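Local coordinates for protein nicotinate-nucleotide pyrophosphorylase (Francisella tularensis subsp. tularensis, PDB 3TQV) that probably catalyses the transfer of phosphoribose from phosphoribosyl diphosphate to quinolinate, with loss of carbon dioxide, giving nicotinate mononucleotide for NAD synthesis, at residues 203-208 against 225-230; 219-224 against 244-249; 135-140 against 264-269. All coordinates share one frame; numbering follows the deposited sequence.

Interaction 1 of 3, residues 203-208 against 225-230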
# COMPACT_ATOMS: atom_id res chain seq x y z
N VAL B 203 18.37 16.08 -14.23
CA VAL B 203 19.59 15.36 -13.94
C VAL B 203 19.70 15.20 -12.44
O VAL B 203 19.62 16.19 -11.70
CB VAL B 203 20.81 16.18 -14.40
CG1 VAL B 203 22.07 15.41 -14.20
CG2 VAL B 203 20.64 16.59 -15.85
N GLU B 204 19.90 13.98 -11.96
CA GLU B 204 20.32 13.79 -10.58
C GLU B 204 21.83 13.95 -10.44
O GLU B 204 22.57 13.62 -11.36
CB GLU B 204 19.89 12.44 -10.03
CG GLU B 204 20.18 12.30 -8.55
CD GLU B 204 19.46 11.14 -7.91
OE1 GLU B 204 18.90 10.29 -8.65
OE2 GLU B 204 19.44 11.08 -6.66
N VAL B 205 22.26 14.47 -9.30
CA VAL B 205 23.66 14.75 -9.03
C VAL B 205 24.01 14.32 -7.60
O VAL B 205 23.14 14.23 -6.75
CB VAL B 205 23.95 16.25 -9.19
CG1 VAL B 205 23.51 16.74 -10.57
CG2 VAL B 205 23.24 17.06 -8.10
N THR B 206 25.29 14.08 -7.34
CA THR B 206 25.75 13.90 -5.97
C THR B 206 26.68 15.04 -5.53
O THR B 206 26.99 15.17 -4.35
CB THR B 206 26.46 12.53 -5.78
OG1 THR B 206 27.15 12.18 -6.98
CG2 THR B 206 25.44 11.44 -5.43
N ASN B 207 27.09 15.84 -6.51
CA ASN B 207 28.11 16.87 -6.31
C ASN B 207 27.66 18.26 -6.69
O ASN B 207 26.83 18.44 -7.57
CB ASN B 207 29.33 16.58 -7.17
CG ASN B 207 30.17 15.46 -6.64
OD1 ASN B 207 30.81 14.74 -7.40
ND2 ASN B 207 30.18 15.31 -5.32
N LEU B 208 28.29 19.25 -6.07
CA LEU B 208 28.18 20.61 -6.56
C LEU B 208 28.81 20.72 -7.95
O LEU B 208 28.31 21.47 -8.80
CB LEU B 208 28.88 21.58 -5.61
CG LEU B 208 28.29 21.65 -4.22
CD1 LEU B 208 29.22 22.45 -3.32
CD2 LEU B 208 26.90 22.27 -4.29
N ASP B 225 20.98 14.74 -4.74
CA ASP B 225 21.01 13.49 -4.01
C ASP B 225 21.89 13.59 -2.77
O ASP B 225 23.11 13.72 -2.87
CB ASP B 225 21.50 12.35 -4.91
CG ASP B 225 21.51 11.02 -4.21
OD1 ASP B 225 22.03 10.94 -3.07
OD2 ASP B 225 21.00 10.04 -4.80
N ASN B 226 21.24 13.56 -1.60
CA ASN B 226 21.90 13.47 -0.30
C ASN B 226 22.91 14.57 0.09
O ASN B 226 23.87 14.29 0.80
CB ASN B 226 22.55 12.10 -0.13
CG ASN B 226 21.53 11.00 0.08
OD1 ASN B 226 21.54 9.98 -0.61
ND2 ASN B 226 20.64 11.21 1.06
N PHE B 227 22.68 15.80 -0.36
CA PHE B 227 23.55 16.91 0.01
C PHE B 227 23.43 17.27 1.48
O PHE B 227 22.37 17.14 2.09
CB PHE B 227 23.24 18.16 -0.81
CG PHE B 227 23.77 18.12 -2.20
CD1 PHE B 227 23.88 16.92 -2.88
CD2 PHE B 227 24.16 19.30 -2.84
CE1 PHE B 227 24.37 16.90 -4.17
CE2 PHE B 227 24.65 19.28 -4.12
CZ PHE B 227 24.76 18.08 -4.78
N SER B 228 24.53 17.75 2.03
CA SER B 228 24.53 18.29 3.37
C SER B 228 23.69 19.54 3.34
O SER B 228 23.44 20.09 2.27
CB SER B 228 25.95 18.64 3.80
OG SER B 228 26.55 19.51 2.85
N GLY B 229 23.26 20.00 4.51
CA GLY B 229 22.64 21.30 4.62
C GLY B 229 23.48 22.32 3.88
O GLY B 229 23.07 22.87 2.86
N GLU B 230 24.69 22.56 4.39
CA GLU B 230 25.60 23.50 3.77
C GLU B 230 25.65 23.42 2.23
O GLU B 230 25.60 24.43 1.54
CB GLU B 230 26.99 23.32 4.36
CG GLU B 230 28.05 24.17 3.67
CD GLU B 230 29.30 23.38 3.31
OE1 GLU B 230 29.16 22.21 2.91
OE2 GLU B 230 30.42 23.93 3.45
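Phe227 lays its ring obliquely against the turn that follows strand 200-205, while Asp225, two residues earlier, brings its carboxylate up to that of Glu204. The contact lies at the C-terminal mouth of the parallel alpha/beta barrel of the quinolinate phosphoribosyltransferase fold, and both acids are predicted substrate-binding residues. Glu204 sets CG opposite the backbone N (chi1 -174°) and stays extended beyond it, a shape that carries OE2 to 2.6 Å from Asp225 OD2. The two carboxylates are turned 30° against each other. Thr206 runs alongside the aspartate and points the same way, with its CG2 4.1 Å from Asp225 CB. The backbone link is a single hydrogen bond, 3.0 Å from Asp225 N to Val205 O. Farther along, successive atoms of the Phe227 ring meet successive residues of the turn and the start of helix 208-216. CE1 approaches Thr206 O at 3.1 Å, CZ lies 3.5 Å from Asn207 C, and CE2 packs on Leu208 CD2 at 3.7 Å. Val205 adds its CG2 methyl against CZ, at 3.8 Å. The ring thus packs on the backbone of the turn with the valine and leucine methyls beside it, and Asp225 O sits in plane at the ring's edge. In the next shell, the side chain of Lys175, also predicted to bind substrate, touches Glu204. Helix 229-239 packs on this cluster, with Ile232 on Phe227 and Ile234 on Leu208. That helix begins directly after this loop: Ser228 stands at its N-cap, and Ser228 OG accepts the backbone N-H of Asp231.

Interaction 2 of 3, residues 219-224 against 244-249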
# COMPACT_ATOMS: atom_id res chain seq x y z
N ALA B 219 20.07 22.06 -18.24
CA ALA B 219 18.98 21.26 -17.69
C ALA B 219 17.79 22.12 -17.25
O ALA B 219 17.90 23.32 -17.07
CB ALA B 219 19.49 20.40 -16.50
N ASP B 220 16.64 21.47 -17.07
CA ASP B 220 15.45 22.17 -16.61
C ASP B 220 15.26 22.14 -15.09
O ASP B 220 14.65 23.03 -14.51
CB ASP B 220 14.23 21.58 -17.30
CG ASP B 220 14.16 21.96 -18.73
OD1 ASP B 220 14.26 23.17 -19.00
OD2 ASP B 220 14.04 21.05 -19.58
N ILE B 221 15.77 21.10 -14.46
CA ILE B 221 15.68 20.99 -13.03
C ILE B 221 16.73 19.97 -12.60
O ILE B 221 17.17 19.14 -13.40
CB ILE B 221 14.25 20.59 -12.57
CG1 ILE B 221 14.21 20.36 -11.05
CG2 ILE B 221 13.75 19.35 -13.32
CD1 ILE B 221 12.90 19.78 -10.58
N VAL B 222 17.15 20.06 -11.36
CA VAL B 222 18.25 19.24 -10.92
C VAL B 222 17.88 18.64 -9.58
O VAL B 222 17.39 19.35 -8.70
CB VAL B 222 19.55 20.08 -10.81
CG1 VAL B 222 20.68 19.25 -10.24
CG2 VAL B 222 19.93 20.64 -12.19
N MSE B 223 18.07 17.34 -9.45
CA MSE B 223 17.79 16.67 -8.19
C MSE B 223 19.08 16.59 -7.40
O MSE B 223 20.12 16.17 -7.92
CB MSE B 223 17.19 15.29 -8.44
CG MSE B 223 16.89 14.47 -7.19
SE MSE B 223 15.98 12.80 -7.64
CE MSE B 223 16.79 11.58 -6.33
N LEU B 224 19.02 17.03 -6.14
CA LEU B 224 20.18 16.96 -5.26
C LEU B 224 20.13 15.70 -4.41
O LEU B 224 19.34 15.61 -3.48
CB LEU B 224 20.26 18.18 -4.35
CG LEU B 224 20.17 19.51 -5.07
CD1 LEU B 224 20.19 20.66 -4.04
CD2 LEU B 224 21.28 19.65 -6.12
N ALA B 244 15.78 25.06 -11.70
CA ALA B 244 14.94 24.64 -10.61
C ALA B 244 15.69 23.58 -9.80
O ALA B 244 16.47 22.80 -10.36
CB ALA B 244 13.65 24.08 -11.17
N LEU B 245 15.50 23.56 -8.49
CA LEU B 245 16.19 22.59 -7.63
C LEU B 245 15.19 21.75 -6.85
O LEU B 245 14.23 22.29 -6.27
CB LEU B 245 17.12 23.27 -6.63
CG LEU B 245 18.49 23.80 -7.03
CD1 LEU B 245 19.20 24.33 -5.80
CD2 LEU B 245 19.34 22.72 -7.70
N GLU B 246 15.43 20.44 -6.83
CA GLU B 246 14.64 19.47 -6.07
C GLU B 246 15.57 18.65 -5.16
O GLU B 246 16.57 18.12 -5.61
CB GLU B 246 13.85 18.58 -7.05
CG GLU B 246 13.17 17.37 -6.44
CD GLU B 246 12.58 16.41 -7.49
OE1 GLU B 246 12.96 16.48 -8.68
OE2 GLU B 246 11.73 15.58 -7.12
N VAL B 247 15.24 18.57 -3.87
CA VAL B 247 16.11 17.90 -2.89
C VAL B 247 15.65 16.49 -2.52
O VAL B 247 14.52 16.30 -2.08
CB VAL B 247 16.28 18.71 -1.57
CG1 VAL B 247 16.86 17.83 -0.45
CG2 VAL B 247 17.13 19.94 -1.78
N SER B 248 16.52 15.50 -2.70
CA SER B 248 16.22 14.11 -2.34
C SER B 248 17.26 13.57 -1.37
O SER B 248 18.45 13.79 -1.57
CB SER B 248 16.20 13.23 -3.58
OG SER B 248 15.99 11.88 -3.22
N GLY B 249 16.82 12.86 -0.35
CA GLY B 249 17.73 12.31 0.64
C GLY B 249 16.95 11.63 1.75
O GLY B 249 17.01 12.06 2.90
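Val222 and Leu224 face strand 244-248 with both their N-H and their carbonyl groups, and all four are taken up there. Val222 N gives its hydrogen to Ala244 O at 3.0 Å, and Val222 O receives Glu246 N at 2.9 Å. Leu224 N donates to Glu246 O in a nearly straight bond (N-H...O 166°), while Leu224 O accepts Ser248 N at 2.9 Å. Ala244 O and Glu246 O each receive a further CA-H contact, from Ile221 and Met223. This parallel pairing joins the two strands of a beta-alpha-beta unit, whose helix 229-239 lies over the face carrying Leu224 and Leu245. On that face Leu224 divides its methyls: CD1 meets Val247 CG2 at 3.9 Å, and CD2 meets Leu245 CD2 at 4.0 Å. On the other face Ile221 CG1 packs on Ala244 CB at 3.8 Å, and Ile221 CD1 reaches Glu246 CB. Met223, modelled as selenomethionine, runs extended to SE before bending at chi3 (143°); its CG lies 3.9 Å from CB of Ser248, a predicted substrate-binding residue, and the exact place of CE is doubtful. Outside the pair, Met223 bonds through its backbone to Val203 and Val205 of strand 200-205, and Asp265 OD2 accepts Leu245 N.

Interaction 3 of 3, residues 135-140 against 264-269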
# COMPACT_ATOMS: atom_id res chain seq x y z
N LYS B 135 8.91 28.73 1.13
CA LYS B 135 8.45 28.77 -0.26
C LYS B 135 8.53 27.41 -0.96
O LYS B 135 7.93 27.20 -2.01
CB LYS B 135 9.22 29.82 -1.05
CG LYS B 135 8.61 30.13 -2.39
CD LYS B 135 9.48 31.09 -3.14
CE LYS B 135 8.98 31.31 -4.56
NZ LYS B 135 7.97 32.42 -4.65
N THR B 136 9.27 26.49 -0.35
CA THR B 136 9.44 25.15 -0.87
C THR B 136 8.13 24.40 -1.15
O THR B 136 7.15 24.57 -0.43
CB THR B 136 10.27 24.34 0.12
OG1 THR B 136 11.35 25.15 0.59
CG2 THR B 136 10.81 23.08 -0.53
N LYS B 137 8.12 23.59 -2.21
CA LYS B 137 6.98 22.70 -2.51
C LYS B 137 7.36 21.21 -2.41
O LYS B 137 8.53 20.85 -2.51
CB LYS B 137 6.41 22.98 -3.90
CG LYS B 137 6.10 24.43 -4.19
CD LYS B 137 4.70 24.83 -3.75
CE LYS B 137 4.39 26.30 -4.12
NZ LYS B 137 4.58 26.61 -5.58
N LEU B 138 6.34 20.37 -2.22
CA LEU B 138 6.49 18.91 -2.09
C LEU B 138 6.33 18.18 -3.43
O LEU B 138 5.32 18.34 -4.13
CB LEU B 138 5.42 18.38 -1.14
CG LEU B 138 5.81 17.35 -0.08
CD1 LEU B 138 6.87 17.94 0.80
CD2 LEU B 138 4.61 16.93 0.76
N LEU B 139 7.31 17.36 -3.79
CA LEU B 139 7.16 16.53 -4.97
C LEU B 139 7.11 15.06 -4.59
O LEU B 139 7.76 14.63 -3.64
CB LEU B 139 8.31 16.77 -5.95
CG LEU B 139 8.29 18.13 -6.63
CD1 LEU B 139 9.51 18.29 -7.51
CD2 LEU B 139 7.02 18.32 -7.45
N ASP B 140 6.30 14.28 -5.30
CA ASP B 140 6.27 12.84 -5.11
C ASP B 140 7.30 12.16 -6.02
O ASP B 140 8.19 12.82 -6.56
CB ASP B 140 4.87 12.29 -5.32
CG ASP B 140 4.28 12.65 -6.67
OD1 ASP B 140 5.01 12.94 -7.64
OD2 ASP B 140 3.04 12.63 -6.75
N VAL B 264 15.24 25.76 -1.06
CA VAL B 264 15.18 25.07 -2.33
C VAL B 264 13.72 25.03 -2.74
O VAL B 264 12.84 24.92 -1.87
CB VAL B 264 15.66 23.64 -2.25
CG1 VAL B 264 17.18 23.59 -2.35
CG2 VAL B 264 15.08 22.97 -0.97
N ASP B 265 13.49 25.08 -4.05
CA ASP B 265 12.15 25.16 -4.61
C ASP B 265 11.31 23.96 -4.20
O ASP B 265 10.15 24.10 -3.79
CB ASP B 265 12.23 25.22 -6.13
CG ASP B 265 13.27 26.20 -6.65
OD1 ASP B 265 13.13 27.43 -6.40
OD2 ASP B 265 14.22 25.76 -7.33
N PHE B 266 11.90 22.78 -4.33
CA PHE B 266 11.17 21.53 -4.22
C PHE B 266 11.86 20.51 -3.32
O PHE B 266 13.08 20.42 -3.30
CB PHE B 266 11.02 20.90 -5.59
CG PHE B 266 10.12 21.66 -6.52
CD1 PHE B 266 8.77 21.81 -6.23
CD2 PHE B 266 10.61 22.17 -7.70
CE1 PHE B 266 7.93 22.48 -7.11
CE2 PHE B 266 9.79 22.85 -8.59
CZ PHE B 266 8.44 23.01 -8.28
N ILE B 267 11.06 19.72 -2.61
CA ILE B 267 11.56 18.61 -1.82
C ILE B 267 10.88 17.31 -2.26
O ILE B 267 9.67 17.16 -2.13
CB ILE B 267 11.30 18.83 -0.32
CG1 ILE B 267 12.07 20.05 0.17
CG2 ILE B 267 11.67 17.58 0.48
CD1 ILE B 267 11.84 20.37 1.63
N SER B 268 11.67 16.38 -2.80
CA SER B 268 11.15 15.07 -3.19
C SER B 268 11.03 14.18 -1.96
O SER B 268 11.90 14.20 -1.09
CB SER B 268 12.06 14.40 -4.22
OG SER B 268 11.40 13.31 -4.85
N VAL B 269 9.96 13.41 -1.90
CA VAL B 269 9.70 12.57 -0.75
C VAL B 269 8.99 11.30 -1.20
O VAL B 269 7.84 11.35 -1.66
CB VAL B 269 8.84 13.30 0.30
CG1 VAL B 269 8.50 12.37 1.46
CG2 VAL B 269 9.56 14.52 0.83
O HOH W 1 10.58 13.30 -7.13
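Phe266 packs beside Lys137 and Leu139 where the first and last strands of the parallel alpha/beta barrel, 137-139 and 266-268, lie next to each other. Its CB starts the contact, 3.6 Å from Leu139 CD1. With CG beside the backbone N (chi1 -68°), the ring swings along the same face of the sheet, and CG too lies against that methyl. CD2 stays near Leu139 CD1 at 4.0 Å; CD1 lies between Lys137 CB (3.5 Å) and Leu139 CG, and CE1 beyond it touches CB and CG of the lysine. The aliphatic root of Lys137 thus serves as an apolar surface, while its amine leads away. Four backbone bonds fix the register, among them Leu139 N to Ile267 O, which is almost straight at N-H...O 176°, although the donor stands above the carbonyl plane. At the far end Val269, predicted to bind substrate, gives its N-H to Leu139 O. Across the sheet, helix 256-260 packs on Thr136 and Ile267, and helix 100-130 on Leu138. Thr136 CG2 rests 3.4 Å from Ile267 CG1, while Thr136 OG1 donates to Val264 O at 2.9 Å.

All three contacts reach one parallel sheet, in which strands 137-139, 266-268, 244-248, 221-225 and 200-205 follow side by side; interaction 1 sits at the ends of the last two. Interaction 2 lies between the others, its centre about 9 Å from each of theirs, whereas the centres of 1 and 3 are about 15 Å apart. Along the chain, interactions 1 and 2 alternate, in the order 203-208, 219-224, 225-230, 244-249, nested inside the long loop closed by interaction 3. Backbone pairs join neighbours: Val203 O with Met223 N, and Phe266 O with Val247 N. Predicted substrate residues Glu204, Asp225, Ser248 and Val269 thereby come together at the strand ends, consistent with one shared active-site mouth.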